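PDB 4B29: dimethylsulfoniopropionate lyase from Roseovarius nubinhibens, which probably cleaves dimethylsulfoniopropionate to release dimethyl sulfide, working at a metal site inside a cupin barrel. Local coordinates for residues R36-H39 and E44-A47; E154-V159 and A163-R168; E97-Y102 and G122-F127. One frame throughout, in Å; residues are numbered along the deposited sequence. Where two conformers were deposited one is given.

Interaction 1 of 3, residues R36-H39 and E44-A47; sequences RDWH and EFRA
His39, near the end of helix 24-41, and Phe45, near the start of helix 43-48, are the nearest backbone neighbours where the first helix gives way to the second, with their CA atoms 5.5 Å apart. The CB of Phe45 points toward the first helix, and its ring enters the corner between Trp38 and His39. Trp38 presents the edge of its five-membered ring to the face of Phe45 in an offset edge-to-face pair, with planes at 86° and centroids 5.5 Å apart; Trp38 CD1 lies 4.0 Å from Phe45 CE2. With CG opposite the backbone N (chi1 179°), the indole lies beside the carbonyl carbon, where CD1 meets Phe45; its NE1 is hydrogen-bonded to Ser157 OG. His39 lies nearer the root of the phenylalanine, its CD2 3.6 Å from Phe45 CB, and these two rings meet obliquely. One face of the imidazole is covered near its rim by the backbone N of Arg46, while its NE2 is hydrogen-bonded to Ala49 O just beyond the second helix. On the exposed margin, Arg46 CG rests 3.4 Å from His39 O, and in the conformer described its NH1 bonds to Glu40 O at the end of the first helix. Phe45 also packs on Leu201 and Leu203 of strand 198-205 and on Leu155 of strand 153-159. The three rings thus form an aromatic cluster where two consecutive helices cover the outside of the cupin beta-sheet.

Interaction 2 of 3, residues E154-V159 and A163-R168; sequences ELYSVV and ALFHLR. With ZN (zinc ion), chain J; PO4 (phosphate ion), chain B; EDO (1,2-ethanediol), chain F.
Tyr156 and Phe165 meet inside the cupin beta-barrel, one from each of its two sheets, so the contact is packing between the two sheets, not strand pairing: their CA atoms are 10.0 Å apart. From Tyr156 CB, which points toward strand 163-167, the ring begins at CG, 3.9 Å from Phe165 CE2. That same phenylalanine atom comes closest to Tyr156 CD2, at 3.6 Å, sitting above one face of the tyrosine near its rim. The pair is edge-to-face, the edge of Phe165 turned to Tyr156 with the planes at 68°; Val158 CG2 adds a looser apolar contact to Phe165 CE1. His183 also meets the tyrosine ring. Tyr156 CE2 lies near both Phe165 CE2 and ethanediol O1. Across the ring's long axis, Tyr156 CE1 approaches a phosphate at its O3, 3.4 Å away and near the ring plane, and CZ lies near ethanediol O1 and phosphate O3. At the tip, Tyr156 OH donates to this phosphate O3 over 2.6 Å and accepts a weak bond from ethanediol O1 at 3.0 Å. Both small molecules probably come from the crystallisation liquor, but the phosphate, also held by Tyr145 and His148, occupies the metal pocket. Glu154 extends into that pocket and accepts a hydrogen bond from His183. The zinc ion, also bound by His150 and His189, is coordinated by Glu154 OE1 at 2.0 Å and by phosphate O4 at 1.9 Å.

Interaction 3 of 3, residues E97-Y102 and G122-F127; sequences EWRHSY and GPSGHF
The imidazole of His126 lies edge-on to the backbone of Glu97, whose N donates to His126 NE2 over 2.9 Å. The bond is nearly straight (159° at the hydrogen), and the donor lies close to the ring plane. NE2 is also 3.7 Å from Glu97 CB, but the carboxylate lies well beyond: with chi1 at 178° and the chain extended, the glutamate leads away from the histidine. It turns to Arg99 instead. In a salt bridge, and in the arginine conformer described, Arg99 NE and NH2 both converge on Glu97 OE2, at 2.8 Å and 2.9 Å. NE uses the anti lone pair of that oxygen, while NH2 approaches well out of the carboxylate plane. Both loops lie beside strand 115-122 of the cupin fold: 97-102 is joined to it by backbone hydrogen bonding between Arg99 and Trp117, and 122-127 turns between strands 115-122 and 127-128, where Gly125 N bonds Gly122 O across a beta-turn. Arg99 reaches this turn with its NH2, which also donates to Ser124 O at 3.1 Å. Here the acceptor is tilted 26° from the guanidinium plane, whereas Glu97 OE2 lies nearly in that plane. NH1 of Arg99 forms a salt bridge with Glu119 OE1, the same oxygen that is hydrogen-bonded to Ser124 OG. Glu119 thus joins the arginine and the serine without a direct bond between their side chains, Ser124 OG staying 4.0 Å from Arg99 NH2.

Interactions 1 and 2 meet at strand 153-159, which supplies one side of interaction 2 and is covered by the helices of interaction 1. Its faces alternate: Tyr156 and Val158 look into the barrel toward the opposing sheet, whereas Ser157 faces the helices, its OG 3.4 Å from Phe45 CZ; Leu155 CD2 likewise touches Glu44 O. Both contacts are buried and rest largely on aromatic rings, but only interaction 2 reaches the zinc site. Interaction 3, partly buried and across the chain's centre from interaction 2, joins loops by charge and hydrogen bonds. Helix 24-41 runs between interactions 1 and 3, whose centres are about 20 Å apart, contributing Trp38 and His39 to the former and Leu28 against His126 of the latter.

Interaction 1 of 3, residues R36-H39 and E44-A47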
loop_
_atom_site.group_PDB
_atom_site.type_symbol
_atom_site.label_atom_id
_atom_site.label_comp_id
_atom_site.label_asym_id
_atom_site.label_seq_id
_atom_site.Cartn_x
_atom_site.Cartn_y
_atom_site.Cartn_z
ATOM N N ARG A 36 5.935 -11.910 0.155
ATOM C CA ARG A 36 5.712 -13.088 0.945
ATOM C C ARG A 36 6.738 -13.171 2.084
ATOM O O ARG A 36 6.405 -13.507 3.243
ATOM C CB ARG A 36 5.810 -14.340 0.059
ATOM C CG ARG A 36 5.479 -15.620 0.843
ATOM C CD ARG A 36 5.462 -16.888 -0.055
ATOM N NE ARG A 36 5.041 -18.020 0.782
ATOM C CZ ARG A 36 4.446 -19.137 0.342
ATOM N NH1 ARG A 36 4.182 -19.309 -0.959
ATOM N NH2 ARG A 36 4.083 -20.078 1.217
ATOM N N ASP A 37 7.989 -12.860 1.754
ATOM C CA ASP A 37 9.056 -12.914 2.761
ATOM C C ASP A 37 8.761 -11.861 3.862
ATOM O O ASP A 37 8.989 -12.139 5.056
ATOM C CB ASP A 37 10.406 -12.542 2.127
ATOM C CG ASP A 37 10.994 -13.666 1.237
ATOM O OD1 ASP A 37 10.549 -14.830 1.326
ATOM O OD2 ASP A 37 11.941 -13.326 0.484
ATOM N N TRP A 38 8.300 -10.698 3.420
ATOM C CA TRP A 38 7.940 -9.573 4.345
ATOM C C TRP A 38 6.813 -10.045 5.270
ATOM O O TRP A 38 6.893 -9.913 6.499
ATOM C CB TRP A 38 7.527 -8.409 3.498
ATOM C CG TRP A 38 7.086 -7.145 4.195
ATOM C CD1 TRP A 38 5.799 -6.647 4.246
ATOM C CD2 TRP A 38 7.928 -6.154 4.798
ATOM N NE1 TRP A 38 5.805 -5.379 4.842
ATOM C CE2 TRP A 38 7.101 -5.074 5.183
ATOM C CE3 TRP A 38 9.321 -6.065 5.013
ATOM C CZ2 TRP A 38 7.606 -3.925 5.800
ATOM C CZ3 TRP A 38 9.826 -4.908 5.633
ATOM C CH2 TRP A 38 8.952 -3.875 6.024
ATOM N N HIS A 39 5.754 -10.629 4.680
ATOM C CA HIS A 39 4.681 -11.152 5.504
ATOM C C HIS A 39 5.151 -12.176 6.529
ATOM O O HIS A 39 4.781 -12.099 7.694
ATOM C CB HIS A 39 3.600 -11.743 4.566
ATOM C CG HIS A 39 2.445 -12.373 5.274
ATOM N ND1 HIS A 39 2.457 -13.679 5.707
ATOM C CD2 HIS A 39 1.198 -11.897 5.506
ATOM C CE1 HIS A 39 1.290 -13.956 6.272
ATOM N NE2 HIS A 39 0.523 -12.891 6.172
ATOM N N GLU A 44 2.783 -9.484 13.121
ATOM C CA GLU A 44 1.446 -8.901 13.043
ATOM C C GLU A 44 0.777 -9.300 11.725
ATOM O O GLU A 44 -0.458 -9.455 11.680
ATOM C CB GLU A 44 1.470 -7.373 13.125
ATOM C CG GLU A 44 2.038 -6.819 14.474
ATOM C CD GLU A 44 1.212 -7.166 15.697
ATOM O OE1 GLU A 44 0.015 -7.602 15.618
ATOM O OE2 GLU A 44 1.770 -7.030 16.816
ATOM N N PHE A 45 1.571 -9.419 10.647
ATOM C CA PHE A 45 0.989 -9.826 9.356
ATOM C C PHE A 45 0.545 -11.289 9.464
ATOM O O PHE A 45 -0.550 -11.605 9.001
ATOM C CB PHE A 45 2.020 -9.664 8.210
ATOM C CG PHE A 45 1.946 -8.346 7.526
ATOM C CD1 PHE A 45 1.648 -7.167 8.246
ATOM C CD2 PHE A 45 2.154 -8.242 6.129
ATOM C CE1 PHE A 45 1.514 -5.921 7.568
ATOM C CE2 PHE A 45 2.023 -7.018 5.476
ATOM C CZ PHE A 45 1.724 -5.843 6.184
ATOM N N ARG A 46 1.372 -12.169 10.031
ATOM C CA ARG A 46 0.985 -13.575 10.193
ATOM C C ARG A 46 -0.273 -13.726 11.037
ATOM O O ARG A 46 -1.096 -14.622 10.785
ATOM C CB ARG A 46 2.134 -14.376 10.807
ATOM C CG ARG A 46 3.437 -14.183 9.992
ATOM C CD ARG A 46 4.388 -15.368 10.192
ATOM N NE ARG A 46 4.623 -15.664 11.612
ATOM C CZ ARG A 46 5.558 -15.082 12.370
ATOM N NH1 ARG A 46 6.378 -14.112 11.898
ATOM N NH2 ARG A 46 5.659 -15.478 13.619
ATOM N N ALA A 47 -0.393 -12.877 12.060
ATOM C CA ALA A 47 -1.589 -12.913 12.907
ATOM C C ALA A 47 -2.852 -12.463 12.162
ATOM O O ALA A 47 -3.974 -12.930 12.500
ATOM C CB ALA A 47 -1.378 -12.021 14.169
#

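Interaction 2 of 3, residues E154-V159 and A163-R168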
loop_
_atom_site.group_PDB
_atom_site.type_symbol
_atom_site.label_atom_id
_atom_site.label_comp_id
_atom_site.label_asym_id
_atom_site.label_seq_id
_atom_site.Cartn_x
_atom_site.Cartn_y
_atom_site.Cartn_z
ATOM N N GLU A 154 -8.037 -3.407 7.880
ATOM C CA GLU A 154 -6.818 -3.236 7.097
ATOM C C GLU A 154 -5.658 -3.237 8.074
ATOM O O GLU A 154 -5.805 -2.830 9.224
ATOM C CB GLU A 154 -6.988 -1.877 6.423
ATOM C CG GLU A 154 -5.851 -1.131 6.102
ATOM C CD GLU A 154 -6.209 0.100 5.306
ATOM O OE1 GLU A 154 -6.683 1.109 5.864
ATOM O OE2 GLU A 154 -5.925 0.114 4.116
ATOM N N LEU A 155 -4.515 -3.732 7.624
ATOM C CA LEU A 155 -3.277 -3.737 8.452
ATOM C C LEU A 155 -2.197 -3.102 7.582
ATOM O O LEU A 155 -1.736 -3.700 6.594
ATOM C CB LEU A 155 -2.902 -5.167 8.851
ATOM C CG LEU A 155 -1.621 -5.262 9.714
ATOM C CD1 LEU A 155 -1.749 -4.460 11.030
ATOM C CD2 LEU A 155 -1.303 -6.736 9.997
ATOM N N TYR A 156 -1.808 -1.867 7.932
ATOM C CA TYR A 156 -0.723 -1.204 7.225
ATOM C C TYR A 156 0.634 -1.734 7.683
ATOM O O TYR A 156 0.816 -2.101 8.845
ATOM C CB TYR A 156 -0.712 0.314 7.605
ATOM C CG TYR A 156 -1.305 1.183 6.561
ATOM C CD1 TYR A 156 -2.710 1.300 6.461
ATOM C CD2 TYR A 156 -0.521 1.860 5.644
ATOM C CE1 TYR A 156 -3.284 2.148 5.479
ATOM C CE2 TYR A 156 -1.066 2.682 4.683
ATOM C CZ TYR A 156 -2.451 2.785 4.572
ATOM O OH TYR A 156 -2.985 3.619 3.622
ATOM N N SER A 157 1.601 -1.743 6.742
ATOM C CA SER A 157 3.037 -1.786 7.124
ATOM C C SER A 157 3.712 -0.680 6.351
ATOM O O SER A 157 3.284 -0.307 5.246
ATOM C CB SER A 157 3.722 -3.152 6.846
ATOM O OG SER A 157 3.899 -3.363 5.432
ATOM N N VAL A 158 4.799 -0.163 6.946
ATOM C CA VAL A 158 5.626 0.787 6.223
ATOM C C VAL A 158 6.831 0.066 5.583
ATOM O O VAL A 158 7.546 -0.671 6.261
ATOM C CB VAL A 158 6.160 1.847 7.223
ATOM C CG1 VAL A 158 7.006 2.924 6.415
ATOM C CG2 VAL A 158 4.939 2.524 7.866
ATOM N N VAL A 159 7.044 0.319 4.286
ATOM C CA VAL A 159 8.180 -0.315 3.611
ATOM C C VAL A 159 9.360 0.638 3.647
ATOM O O VAL A 159 10.481 0.191 3.964
ATOM C CB VAL A 159 7.855 -0.649 2.133
ATOM C CG1 VAL A 159 9.072 -1.341 1.454
ATOM C CG2 VAL A 159 6.640 -1.644 2.127
ATOM N N ALA A 163 5.664 8.336 8.015
ATOM C CA ALA A 163 4.546 9.252 8.009
ATOM C C ALA A 163 3.812 9.220 9.335
ATOM O O ALA A 163 3.983 8.284 10.106
ATOM C CB ALA A 163 3.528 8.896 6.834
ATOM N N LEU A 164 2.965 10.233 9.534
ATOM C CA LEU A 164 2.152 10.341 10.744
ATOM C C LEU A 164 0.772 9.783 10.450
ATOM O O LEU A 164 0.085 10.304 9.560
ATOM C CB LEU A 164 2.075 11.823 11.166
ATOM C CG LEU A 164 1.333 12.043 12.477
ATOM C CD1 LEU A 164 2.061 11.368 13.643
ATOM C CD2 LEU A 164 1.187 13.616 12.649
ATOM N N PHE A 165 0.393 8.757 11.227
ATOM C CA PHE A 165 -0.884 8.040 11.054
ATOM C C PHE A 165 -1.909 8.431 12.090
ATOM O O PHE A 165 -1.621 8.391 13.293
ATOM C CB PHE A 165 -0.629 6.540 11.136
ATOM C CG PHE A 165 -0.037 5.981 9.871
ATOM C CD1 PHE A 165 1.334 6.173 9.541
ATOM C CD2 PHE A 165 -0.890 5.331 8.958
ATOM C CE1 PHE A 165 1.885 5.665 8.353
ATOM C CE2 PHE A 165 -0.347 4.785 7.751
ATOM C CZ PHE A 165 1.017 4.947 7.458
ATOM N N HIS A 166 -3.097 8.818 11.599
ATOM C CA HIS A 166 -4.230 9.243 12.414
ATOM C C HIS A 166 -5.325 8.186 12.365
ATOM O O HIS A 166 -5.550 7.585 11.283
ATOM C CB HIS A 166 -4.842 10.528 11.835
ATOM C CG HIS A 166 -3.844 11.629 11.616
ATOM N ND1 HIS A 166 -3.346 12.387 12.666
ATOM C CD2 HIS A 166 -3.264 12.101 10.488
ATOM C CE1 HIS A 166 -2.487 13.280 12.183
ATOM N NE2 HIS A 166 -2.429 13.137 10.865
ATOM N N LEU A 167 -5.972 7.962 13.495
ATOM C CA LEU A 167 -7.110 6.999 13.534
ATOM C C LEU A 167 -8.112 7.474 14.542
ATOM O O LEU A 167 -7.748 7.794 15.673
ATOM C CB LEU A 167 -6.560 5.603 13.945
ATOM C CG LEU A 167 -7.566 4.472 14.178
ATOM C CD1 LEU A 167 -8.377 4.165 12.882
ATOM C CD2 LEU A 167 -6.855 3.206 14.713
ATOM N N ARG A 168 -9.399 7.501 14.181
ATOM C CA ARG A 168 -10.391 7.954 15.145
ATOM C C ARG A 168 -10.350 7.073 16.391
ATOM O O ARG A 168 -10.173 5.841 16.312
ATOM C CB ARG A 168 -11.782 7.978 14.521
ATOM C CG ARG A 168 -11.970 9.146 13.476
ATOM C CD ARG A 168 -11.758 10.653 13.990
ATOM N NE ARG A 168 -12.613 10.954 15.116
ATOM C CZ ARG A 168 -13.890 11.382 15.056
ATOM N NH1 ARG A 168 -14.487 11.572 13.887
ATOM N NH2 ARG A 168 -14.584 11.617 16.186
HETATM ZN ZN ZN J . -7.885 2.367 4.913
HETATM P P PO4 B . -6.291 3.330 2.630
HETATM O O1 PO4 B . -6.368 4.140 1.370
HETATM O O2 PO4 B . -5.547 2.023 2.292
HETATM O O3 PO4 B . -5.570 4.060 3.755
HETATM O O4 PO4 B . -7.644 2.974 3.154
HETATM C C1 EDO F . -2.311 1.178 0.851
HETATM O O1 EDO F . -1.512 2.190 1.470
HETATM C C2 EDO F . -3.053 1.850 -0.273
HETATM O O2 EDO F . -3.975 0.869 -0.704
#

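Interaction 3 of 3, residues E97-Y102 and G122-F127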
loop_
_atom_site.group_PDB
_atom_site.type_symbol
_atom_site.label_atom_id
_atom_site.label_comp_id
_atom_site.label_asym_id
_atom_site.label_seq_id
_atom_site.Cartn_x
_atom_site.Cartn_y
_atom_site.Cartn_z
ATOM N N GLU A 97 -0.470 -1.921 -12.437
ATOM C CA GLU A 97 -1.634 -1.142 -12.748
ATOM C C GLU A 97 -1.895 -0.098 -11.644
ATOM O O GLU A 97 -2.558 -0.380 -10.628
ATOM C CB GLU A 97 -2.873 -2.073 -12.944
ATOM C CG GLU A 97 -4.108 -1.249 -13.213
ATOM C CD GLU A 97 -5.355 -2.113 -13.167
ATOM O OE1 GLU A 97 -5.520 -2.946 -14.084
ATOM O OE2 GLU A 97 -6.146 -1.965 -12.220
ATOM N N TRP A 98 -1.384 1.126 -11.837
ATOM C CA TRP A 98 -1.569 2.199 -10.854
ATOM C C TRP A 98 -2.969 2.737 -10.917
ATOM O O TRP A 98 -3.561 2.881 -12.024
ATOM C CB TRP A 98 -0.551 3.350 -11.080
ATOM C CG TRP A 98 0.807 2.961 -10.775
ATOM C CD1 TRP A 98 1.772 2.543 -11.661
ATOM C CD2 TRP A 98 1.412 2.950 -9.478
ATOM N NE1 TRP A 98 2.934 2.238 -10.971
ATOM C CE2 TRP A 98 2.731 2.506 -9.635
ATOM C CE3 TRP A 98 0.928 3.244 -8.171
ATOM C CZ2 TRP A 98 3.610 2.331 -8.546
ATOM C CZ3 TRP A 98 1.808 3.113 -7.079
ATOM C CH2 TRP A 98 3.124 2.663 -7.263
ATOM N N ARG A 99 -3.461 3.068 -9.711
ATOM C CA ARG A 99 -4.796 3.597 -9.452
ATOM C C ARG A 99 -4.747 4.851 -8.564
ATOM O O ARG A 99 -3.788 5.067 -7.798
ATOM C CB ARG A 99 -5.658 2.513 -8.756
ATOM C CG ARG A 99 -5.626 1.164 -9.489
ATOM C CD ARG A 99 -6.392 0.065 -8.750
ATOM N NE ARG A 99 -6.489 -1.162 -9.553
ATOM C CZ ARG A 99 -6.884 -2.345 -9.076
ATOM N NH1 ARG A 99 -7.281 -2.455 -7.824
ATOM N NH2 ARG A 99 -6.938 -3.413 -9.877
ATOM N N HIS A 100 -5.799 5.669 -8.661
ATOM C CA HIS A 100 -5.904 6.917 -7.894
ATOM C C HIS A 100 -7.083 6.911 -6.931
ATOM O O HIS A 100 -6.965 7.349 -5.781
ATOM C CB HIS A 100 -6.174 8.084 -8.845
ATOM C CG HIS A 100 -4.959 8.847 -9.231
ATOM N ND1 HIS A 100 -4.877 9.539 -10.417
ATOM C CD2 HIS A 100 -3.797 9.059 -8.576
ATOM C CE1 HIS A 100 -3.694 10.123 -10.485
ATOM N NE2 HIS A 100 -3.022 9.839 -9.384
ATOM N N SER A 101 -8.266 6.578 -7.459
ATOM C CA SER A 101 -9.443 6.430 -6.578
ATOM C C SER A 101 -10.145 7.773 -6.387
ATOM O O SER A 101 -11.350 7.839 -6.566
ATOM C CB SER A 101 -9.171 5.784 -5.188
ATOM O OG SER A 101 -9.005 4.372 -5.237
ATOM N N TYR A 102 -9.423 8.835 -6.074
ATOM C CA TYR A 102 -10.086 10.077 -5.680
ATOM C C TYR A 102 -10.077 11.084 -6.827
ATOM O O TYR A 102 -9.221 11.019 -7.703
ATOM C CB TYR A 102 -9.419 10.713 -4.450
ATOM C CG TYR A 102 -9.434 9.773 -3.258
ATOM C CD1 TYR A 102 -10.626 9.490 -2.604
ATOM C CD2 TYR A 102 -8.255 9.179 -2.806
ATOM C CE1 TYR A 102 -10.665 8.600 -1.504
ATOM C CE2 TYR A 102 -8.273 8.271 -1.723
ATOM C CZ TYR A 102 -9.468 8.025 -1.059
ATOM O OH TYR A 102 -9.466 7.157 0.033
ATOM N N GLY A 122 -5.011 -10.221 -4.863
ATOM C CA GLY A 122 -6.360 -10.137 -4.353
ATOM C C GLY A 122 -7.337 -10.384 -5.501
ATOM O O GLY A 122 -6.927 -10.835 -6.608
ATOM N N PRO A 123 -8.604 -10.053 -5.293
ATOM C CA PRO A 123 -9.605 -10.381 -6.324
ATOM C C PRO A 123 -9.257 -9.725 -7.667
ATOM O O PRO A 123 -9.463 -10.338 -8.717
ATOM C CB PRO A 123 -10.892 -9.781 -5.751
ATOM C CG PRO A 123 -10.703 -10.031 -4.215
ATOM C CD PRO A 123 -9.233 -9.710 -3.987
ATOM N N SER A 124 -8.665 -8.530 -7.620
ATOM C CA SER A 124 -8.238 -7.844 -8.872
ATOM C C SER A 124 -6.748 -7.454 -8.835
ATOM O O SER A 124 -6.344 -6.394 -9.365
ATOM C CB SER A 124 -9.136 -6.680 -9.263
ATOM O OG SER A 124 -9.533 -5.900 -8.208
ATOM N N GLY A 125 -5.972 -8.316 -8.216
ATOM C CA GLY A 125 -4.528 -8.121 -8.082
ATOM C C GLY A 125 -3.778 -8.499 -9.354
ATOM O O GLY A 125 -4.334 -9.097 -10.311
ATOM N N HIS A 126 -2.491 -8.180 -9.392
ATOM C CA HIS A 126 -1.631 -8.789 -10.408
ATOM C C HIS A 126 -1.493 -10.295 -10.179
ATOM O O HIS A 126 -1.164 -11.039 -11.132
ATOM C CB HIS A 126 -0.259 -8.098 -10.371
ATOM C CG HIS A 126 -0.312 -6.755 -11.000
ATOM N ND1 HIS A 126 -0.274 -6.595 -12.373
ATOM C CD2 HIS A 126 -0.548 -5.529 -10.480
ATOM C CE1 HIS A 126 -0.432 -5.314 -12.662
ATOM N NE2 HIS A 126 -0.601 -4.648 -11.533
ATOM N N PHE A 127 -1.742 -10.756 -8.948
ATOM C CA PHE A 127 -1.929 -12.164 -8.705
ATOM C C PHE A 127 -3.293 -12.310 -8.078
ATOM O O PHE A 127 -3.683 -11.520 -7.228
ATOM C CB PHE A 127 -0.867 -12.670 -7.737
ATOM C CG PHE A 127 0.520 -12.542 -8.325
ATOM C CD1 PHE A 127 1.244 -11.356 -8.161
ATOM C CD2 PHE A 127 1.063 -13.587 -9.057
ATOM C CE1 PHE A 127 2.529 -11.222 -8.760
ATOM C CE2 PHE A 127 2.366 -13.477 -9.631
ATOM C CZ PHE A 127 3.076 -12.298 -9.473
#